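Local coordinates for protein alpha-L-rhamnosidase (Klebsiella oxytoca, PDB 4XHC) that hydrolyses terminal alpha-L-rhamnose residues from rhamnosides as a glycoside hydrolase of family GH78, binding rhamnose in the pocket of its helical domain, at residues Trp493-Asp498 with Glu506-Ala511; Tyr467-Tyr472 with Ile486-Ala491. One frame throughout, in Å; residues are numbered along the deposited sequence.

Interaction 1 (Trp493-Asp498 with Glu506-Ala511); sequences WGAMVD and EIFDPA. With RAM (alpha-L-rhamnopyranose), chain C.
The Phe508 ring is met on one face by Met496 and at its edge, near the ring plane, by Ala495, both from the last turns of helix 482-498. Met496 CG lies 3.9 Å from the centroid of the Phe508 ring and 25° off its normal, a CH-pi contact displaced toward the CD2 rim. Met496 SD stands 4.5 Å from the same centroid at 39° off the normal, a Met-aromatic contact with the sulfur obliquely above the rim. At the edge, Ala495 CB approaches Phe508 CZ to 4.1 Å. The opposite face has Pro510 N of its own loop above the rim, and Tyr492 and Trp505 add aromatic neighbours. Phe508 CG is anti to the backbone N (chi1 -174°), which carries the ring from the loop to the helix. Further along, Asp509 OD1 accepts from Ala511 N at 3.3 Å, an Asx turn in which the donor comes from above the carboxylate plane.

Two residues before Phe508, the Glu506 side chain leaves the backbone away from the helix, and its carboxylate lies in the rhamnose pocket. Its extended chain brings OE2 to within 2.6 Å of RAM O2, the sugar hydroxyl being the donor. Tyr518 OH also bonds OE2, while OE1 takes a salt bridge from Arg241 and a bond from Ser525 N, so the carboxylate is gripped at both oxygens. Between 493-498 and 506-511 the contact is apolar, CH-pi and sulfur-aromatic; Tyr492 OH of the same helix bonds Phe508 O, while the carboxylate of Glu506 is turned to the sugar.

Interaction 2 (Tyr467-Tyr472 with Ile486-Ala491); sequences YLRHHY and IAQIKA
Gln488 reaches across from helix 482-498 to two side chains of helix 466-478, Tyr472 and Arg469. Its NE2 lies 3.7 Å from Tyr472 CE2, at the ring edge, with Gln488 CG also close, 3.8 Å from the same CE2. Because NE2 lies near the ring plane, the amide meets the rim of the tyrosine instead of stacking on its face; the two planes are 63° apart. Toward Arg469 the same nitrogen stands 3.7 Å from NH1, at the guanidinium edge and in its plane, the two flat groups being turned 27° from each other. Both groups are donors there, and the approach is a packing contact without a hydrogen bond.

A bend at chi2 (-60°) folds the Gln488 amide back and brings NE2 against both neighbours, and another bend in Arg469, also at chi2, turns its guanidinium toward the same spot. The two helices are consecutive, joined by a short connection, and belong to the six-hairpin glycosidase domain. Successive helices of this kind are consistent with the (alpha/alpha)6 barrel that forms the catalytic domain in family GH78. Their backbones stay well apart: the nearest CA pair, Tyr472 with Gln488, is separated by 9.1 Å.

Next in line, Trp430 meets the Tyr472 ring edge-to-face and Ile434 of helix 430-438 packs against it, while Ile473 and Leu476 of helix 466-478 touch Gln488. Arg469 is packed in turn by Met463, from the loop that precedes its helix.

Helix 482-498 serves both contacts: its middle faces helix 466-478 in interaction 2, and its last turns face the loop 506-511 in interaction 1. Interaction 1 is the more buried, with an apolar, sulfur-aromatic interface; interaction 2 is partly buried and relies on the edges of polar and aromatic groups. Neither has a hydrogen bond between its segments. Their centres are 10 Å apart and they touch directly, Arg469 NH2 lying 3.7 Å from Pro510 CD and Arg469 CB 4.0 Å from Trp493 CH2. Interaction 1 includes a residue bonded to rhamnose, whereas the Arg469 side chain in interaction 2 is about 14 Å from the sugar.

Interaction 1 (Trp493-Asp498 with Glu506-Ala511)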
loop_
_atom_site.group_PDB
_atom_site.type_symbol
_atom_site.label_atom_id
_atom_site.label_comp_id
_atom_site.label_asym_id
_atom_site.label_seq_id
_atom_site.Cartn_x
_atom_site.Cartn_y
_atom_site.Cartn_z
ATOM N N TRP A 493 -30.618 -23.788 -1.283
ATOM C CA TRP A 493 -29.619 -23.434 -0.265
ATOM C C TRP A 493 -28.739 -24.622 0.139
ATOM O O TRP A 493 -27.567 -24.442 0.453
ATOM C CB TRP A 493 -30.283 -22.845 0.970
ATOM C CG TRP A 493 -30.728 -21.413 0.819
ATOM C CD1 TRP A 493 -30.012 -20.307 1.128
ATOM C CD2 TRP A 493 -31.997 -20.949 0.359
ATOM N NE1 TRP A 493 -30.741 -19.180 0.877
ATOM C CE2 TRP A 493 -31.971 -19.547 0.414
ATOM C CE3 TRP A 493 -33.162 -21.587 -0.088
ATOM C CZ2 TRP A 493 -33.058 -18.765 0.038
ATOM C CZ3 TRP A 493 -34.243 -20.809 -0.472
ATOM C CH2 TRP A 493 -34.179 -19.413 -0.412
ATOM N N GLY A 494 -29.291 -25.832 0.122
ATOM C CA GLY A 494 -28.490 -27.037 0.359
ATOM C C GLY A 494 -27.386 -27.253 -0.668
ATOM O O GLY A 494 -26.335 -27.828 -0.359
ATOM N N ALA A 495 -27.628 -26.790 -1.895
ATOM C CA ALA A 495 -26.620 -26.842 -2.960
ATOM C C ALA A 495 -25.415 -25.971 -2.627
ATOM O O ALA A 495 -24.278 -26.391 -2.828
ATOM C CB ALA A 495 -27.217 -26.423 -4.291
ATOM N N MET A 496 -25.667 -24.768 -2.113
ATOM C CA MET A 496 -24.591 -23.878 -1.681
ATOM C C MET A 496 -23.821 -24.488 -0.522
ATOM O O MET A 496 -22.590 -24.433 -0.492
ATOM C CB MET A 496 -25.135 -22.495 -1.303
ATOM C CG MET A 496 -25.435 -21.618 -2.514
ATOM S SD MET A 496 -25.935 -19.931 -2.106
ATOM C CE MET A 496 -27.610 -20.206 -1.558
ATOM N N VAL A 497 -24.535 -25.108 0.412
ATOM C CA VAL A 497 -23.874 -25.793 1.516
ATOM C C VAL A 497 -23.009 -26.941 1.004
ATOM O O VAL A 497 -21.835 -27.030 1.376
ATOM C CB VAL A 497 -24.875 -26.323 2.557
ATOM C CG1 VAL A 497 -24.175 -27.229 3.571
ATOM C CG2 VAL A 497 -25.561 -25.157 3.255
ATOM N N ASP A 498 -23.571 -27.793 0.143
ATOM C CA ASP A 498 -22.816 -28.923 -0.433
ATOM C C ASP A 498 -21.567 -28.482 -1.216
ATOM O O ASP A 498 -20.564 -29.190 -1.221
ATOM C CB ASP A 498 -23.707 -29.783 -1.338
ATOM C CG ASP A 498 -24.780 -30.550 -0.567
ATOM O OD1 ASP A 498 -24.578 -30.879 0.626
ATOM O OD2 ASP A 498 -25.842 -30.823 -1.169
ATOM N N GLU A 506 -24.566 -13.679 -2.478
ATOM C CA GLU A 506 -25.392 -12.650 -3.098
ATOM C C GLU A 506 -26.110 -13.171 -4.366
ATOM O O GLU A 506 -27.316 -12.962 -4.537
ATOM C CB GLU A 506 -24.520 -11.461 -3.463
ATOM C CG GLU A 506 -25.256 -10.289 -4.101
ATOM C CD GLU A 506 -24.314 -9.267 -4.708
ATOM O OE1 GLU A 506 -23.148 -9.644 -4.968
ATOM O OE2 GLU A 506 -24.710 -8.091 -4.909
ATOM N N ILE A 507 -25.353 -13.841 -5.231
ATOM C CA ILE A 507 -25.836 -14.316 -6.527
ATOM C C ILE A 507 -25.776 -15.844 -6.589
ATOM O O ILE A 507 -24.762 -16.426 -6.225
ATOM C CB ILE A 507 -24.923 -13.780 -7.666
ATOM C CG1 ILE A 507 -24.772 -12.252 -7.597
ATOM C CG2 ILE A 507 -25.423 -14.225 -9.031
ATOM C CD1 ILE A 507 -26.067 -11.476 -7.683
ATOM N N PHE A 508 -26.843 -16.494 -7.052
ATOM C CA PHE A 508 -26.806 -17.950 -7.297
ATOM C C PHE A 508 -27.900 -18.475 -8.251
ATOM O O PHE A 508 -29.085 -18.560 -7.899
ATOM C CB PHE A 508 -26.823 -18.734 -5.967
ATOM C CG PHE A 508 -26.652 -20.228 -6.133
ATOM C CD1 PHE A 508 -25.669 -20.751 -6.973
ATOM C CD2 PHE A 508 -27.467 -21.112 -5.439
ATOM C CE1 PHE A 508 -25.521 -22.119 -7.129
ATOM C CE2 PHE A 508 -27.321 -22.483 -5.595
ATOM C CZ PHE A 508 -26.347 -22.986 -6.439
ATOM N N ASP A 509 -27.482 -18.802 -9.469
ATOM C CA ASP A 509 -28.314 -19.503 -10.448
ATOM C C ASP A 509 -27.698 -20.898 -10.611
ATOM O O ASP A 509 -26.623 -21.022 -11.194
ATOM C CB ASP A 509 -28.304 -18.742 -11.784
ATOM C CG ASP A 509 -29.019 -19.486 -12.908
ATOM O OD1 ASP A 509 -29.691 -20.513 -12.650
ATOM O OD2 ASP A 509 -28.902 -19.024 -14.066
ATOM N N PRO A 510 -28.363 -21.947 -10.086
ATOM C CA PRO A 510 -27.829 -23.319 -10.122
ATOM C C PRO A 510 -27.374 -23.780 -11.491
ATOM O O PRO A 510 -26.389 -24.492 -11.590
ATOM C CB PRO A 510 -29.010 -24.163 -9.659
ATOM C CG PRO A 510 -29.783 -23.257 -8.764
ATOM C CD PRO A 510 -29.591 -21.860 -9.277
ATOM N N ALA A 511 -28.087 -23.363 -12.534
ATOM C CA ALA A 511 -27.743 -23.730 -13.911
ATOM C C ALA A 511 -26.495 -23.014 -14.451
ATOM O O ALA A 511 -25.889 -23.507 -15.397
ATOM C CB ALA A 511 -28.926 -23.483 -14.835
HETATM C C1 RAM C . -26.705 -4.512 -5.413
HETATM C C2 RAM C . -26.614 -5.407 -4.192
HETATM C C3 RAM C . -27.662 -5.020 -3.165
HETATM C C4 RAM C . -28.974 -4.729 -3.874
HETATM C C5 RAM C . -28.805 -3.474 -4.714
HETATM C C6 RAM C . -29.650 -3.473 -5.963
HETATM O O1 RAM C . -25.428 -4.195 -5.806
HETATM O O2 RAM C . -26.874 -6.727 -4.641
HETATM O O3 RAM C . -27.850 -6.069 -2.213
HETATM O O4 RAM C . -30.008 -4.514 -2.932
HETATM O O5 RAM C . -27.426 -3.322 -5.114
#

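Interaction 2 (Tyr467-Tyr472 with Ile486-Ala491)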
loop_
_atom_site.group_PDB
_atom_site.type_symbol
_atom_site.label_atom_id
_atom_site.label_comp_id
_atom_site.label_asym_id
_atom_site.label_seq_id
_atom_site.Cartn_x
_atom_site.Cartn_y
_atom_site.Cartn_z
ATOM N N TYR A 467 -32.375 -13.751 -3.026
ATOM C CA TYR A 467 -33.349 -12.692 -2.713
ATOM C C TYR A 467 -34.720 -12.992 -3.332
ATOM O O TYR A 467 -35.737 -12.971 -2.643
ATOM C CB TYR A 467 -32.826 -11.338 -3.219
ATOM C CG TYR A 467 -33.768 -10.173 -3.048
ATOM C CD1 TYR A 467 -33.986 -9.615 -1.804
ATOM C CD2 TYR A 467 -34.411 -9.609 -4.138
ATOM C CE1 TYR A 467 -34.840 -8.539 -1.628
ATOM C CE2 TYR A 467 -35.266 -8.532 -3.980
ATOM C CZ TYR A 467 -35.482 -7.997 -2.715
ATOM O OH TYR A 467 -36.328 -6.916 -2.534
ATOM N N LEU A 468 -34.743 -13.269 -4.632
ATOM C CA LEU A 468 -35.996 -13.572 -5.308
ATOM C C LEU A 468 -36.515 -14.937 -4.898
ATOM O O LEU A 468 -37.718 -15.151 -4.818
ATOM C CB LEU A 468 -35.851 -13.499 -6.825
ATOM C CG LEU A 468 -37.144 -13.691 -7.616
ATOM C CD1 LEU A 468 -38.231 -12.770 -7.099
ATOM C CD2 LEU A 468 -36.901 -13.430 -9.090
ATOM N N ARG A 469 -35.612 -15.863 -4.627
ATOM C CA ARG A 469 -36.020 -17.196 -4.201
ATOM C C ARG A 469 -36.729 -17.158 -2.865
ATOM O O ARG A 469 -37.640 -17.939 -2.631
ATOM C CB ARG A 469 -34.810 -18.107 -4.097
ATOM C CG ARG A 469 -34.183 -18.410 -5.442
ATOM C CD ARG A 469 -34.469 -19.830 -5.861
ATOM N NE ARG A 469 -33.829 -20.150 -7.129
ATOM C CZ ARG A 469 -33.856 -21.357 -7.682
ATOM N NH1 ARG A 469 -34.489 -22.343 -7.066
ATOM N NH2 ARG A 469 -33.243 -21.588 -8.835
ATOM N N HIS A 470 -36.304 -16.259 -1.985
ATOM C CA HIS A 470 -36.992 -16.070 -0.714
ATOM C C HIS A 470 -38.483 -15.886 -0.928
ATOM O O HIS A 470 -39.299 -16.445 -0.197
ATOM C CB HIS A 470 -36.450 -14.846 0.017
ATOM C CG HIS A 470 -37.372 -14.325 1.071
ATOM N ND1 HIS A 470 -37.385 -14.824 2.354
ATOM C CD2 HIS A 470 -38.319 -13.360 1.030
ATOM C CE1 HIS A 470 -38.297 -14.185 3.061
ATOM N NE2 HIS A 470 -38.877 -13.292 2.280
ATOM N N HIS A 471 -38.829 -15.092 -1.931
ATOM C CA HIS A 471 -40.222 -14.773 -2.198
ATOM C C HIS A 471 -40.974 -15.951 -2.788
ATOM O O HIS A 471 -42.146 -16.140 -2.504
ATOM C CB HIS A 471 -40.310 -13.533 -3.086
ATOM C CG HIS A 471 -39.714 -12.320 -2.446
ATOM N ND1 HIS A 471 -38.375 -12.015 -2.553
ATOM C CD2 HIS A 471 -40.257 -11.370 -1.648
ATOM C CE1 HIS A 471 -38.124 -10.913 -1.869
ATOM N NE2 HIS A 471 -39.245 -10.508 -1.306
ATOM N N TYR A 472 -40.284 -16.746 -3.596
ATOM C CA TYR A 472 -40.825 -17.999 -4.105
ATOM C C TYR A 472 -41.220 -18.916 -2.946
ATOM O O TYR A 472 -42.301 -19.514 -2.949
ATOM C CB TYR A 472 -39.789 -18.664 -5.009
ATOM C CG TYR A 472 -40.169 -20.018 -5.545
ATOM C CD1 TYR A 472 -41.415 -20.245 -6.116
ATOM C CD2 TYR A 472 -39.257 -21.068 -5.515
ATOM C CE1 TYR A 472 -41.752 -21.489 -6.615
ATOM C CE2 TYR A 472 -39.586 -22.315 -6.019
ATOM C CZ TYR A 472 -40.836 -22.516 -6.563
ATOM O OH TYR A 472 -41.150 -23.754 -7.051
ATOM N N ILE A 486 -40.246 -26.885 1.846
ATOM C CA ILE A 486 -39.126 -27.548 2.502
ATOM C C ILE A 486 -38.173 -28.115 1.458
ATOM O O ILE A 486 -36.978 -27.852 1.513
ATOM C CB ILE A 486 -39.591 -28.669 3.462
ATOM C CG1 ILE A 486 -40.296 -28.063 4.684
ATOM C CG2 ILE A 486 -38.411 -29.526 3.917
ATOM C CD1 ILE A 486 -41.163 -29.045 5.450
ATOM N N ALA A 487 -38.704 -28.871 0.502
ATOM C CA ALA A 487 -37.882 -29.455 -0.566
ATOM C C ALA A 487 -37.094 -28.397 -1.352
ATOM O O ALA A 487 -35.967 -28.655 -1.794
ATOM C CB ALA A 487 -38.748 -30.275 -1.509
ATOM N N GLN A 488 -37.688 -27.216 -1.507
ATOM C CA GLN A 488 -37.068 -26.115 -2.252
ATOM C C GLN A 488 -35.966 -25.393 -1.505
ATOM O O GLN A 488 -35.015 -24.915 -2.123
ATOM C CB GLN A 488 -38.125 -25.090 -2.681
ATOM C CG GLN A 488 -38.761 -25.410 -4.020
ATOM C CD GLN A 488 -37.741 -25.456 -5.131
ATOM O OE1 GLN A 488 -37.818 -26.318 -6.003
ATOM N NE2 GLN A 488 -36.768 -24.536 -5.096
ATOM N N ILE A 489 -36.110 -25.278 -0.190
ATOM C CA ILE A 489 -35.038 -24.736 0.634
ATOM C C ILE A 489 -33.827 -25.672 0.561
ATOM O O ILE A 489 -32.704 -25.232 0.354
ATOM C CB ILE A 489 -35.497 -24.541 2.093
ATOM C CG1 ILE A 489 -36.466 -23.363 2.169
ATOM C CG2 ILE A 489 -34.302 -24.307 3.016
ATOM C CD1 ILE A 489 -37.289 -23.322 3.434
ATOM N N LYS A 490 -34.082 -26.968 0.696
ATOM C CA LYS A 490 -33.033 -27.976 0.639
ATOM C C LYS A 490 -32.321 -28.059 -0.713
ATOM O O LYS A 490 -31.101 -28.210 -0.765
ATOM C CB LYS A 490 -33.615 -29.346 0.960
ATOM C CG LYS A 490 -34.059 -29.514 2.398
ATOM C CD LYS A 490 -34.564 -30.927 2.615
ATOM C CE LYS A 490 -34.789 -31.216 4.079
ATOM N NZ LYS A 490 -35.544 -32.485 4.217
ATOM N N ALA A 491 -33.080 -27.987 -1.803
ATOM C CA ALA A 491 -32.503 -28.113 -3.142
ATOM C C ALA A 491 -31.608 -26.925 -3.485
ATOM O O ALA A 491 -30.516 -27.103 -4.020
ATOM C CB ALA A 491 -33.605 -28.245 -4.177
#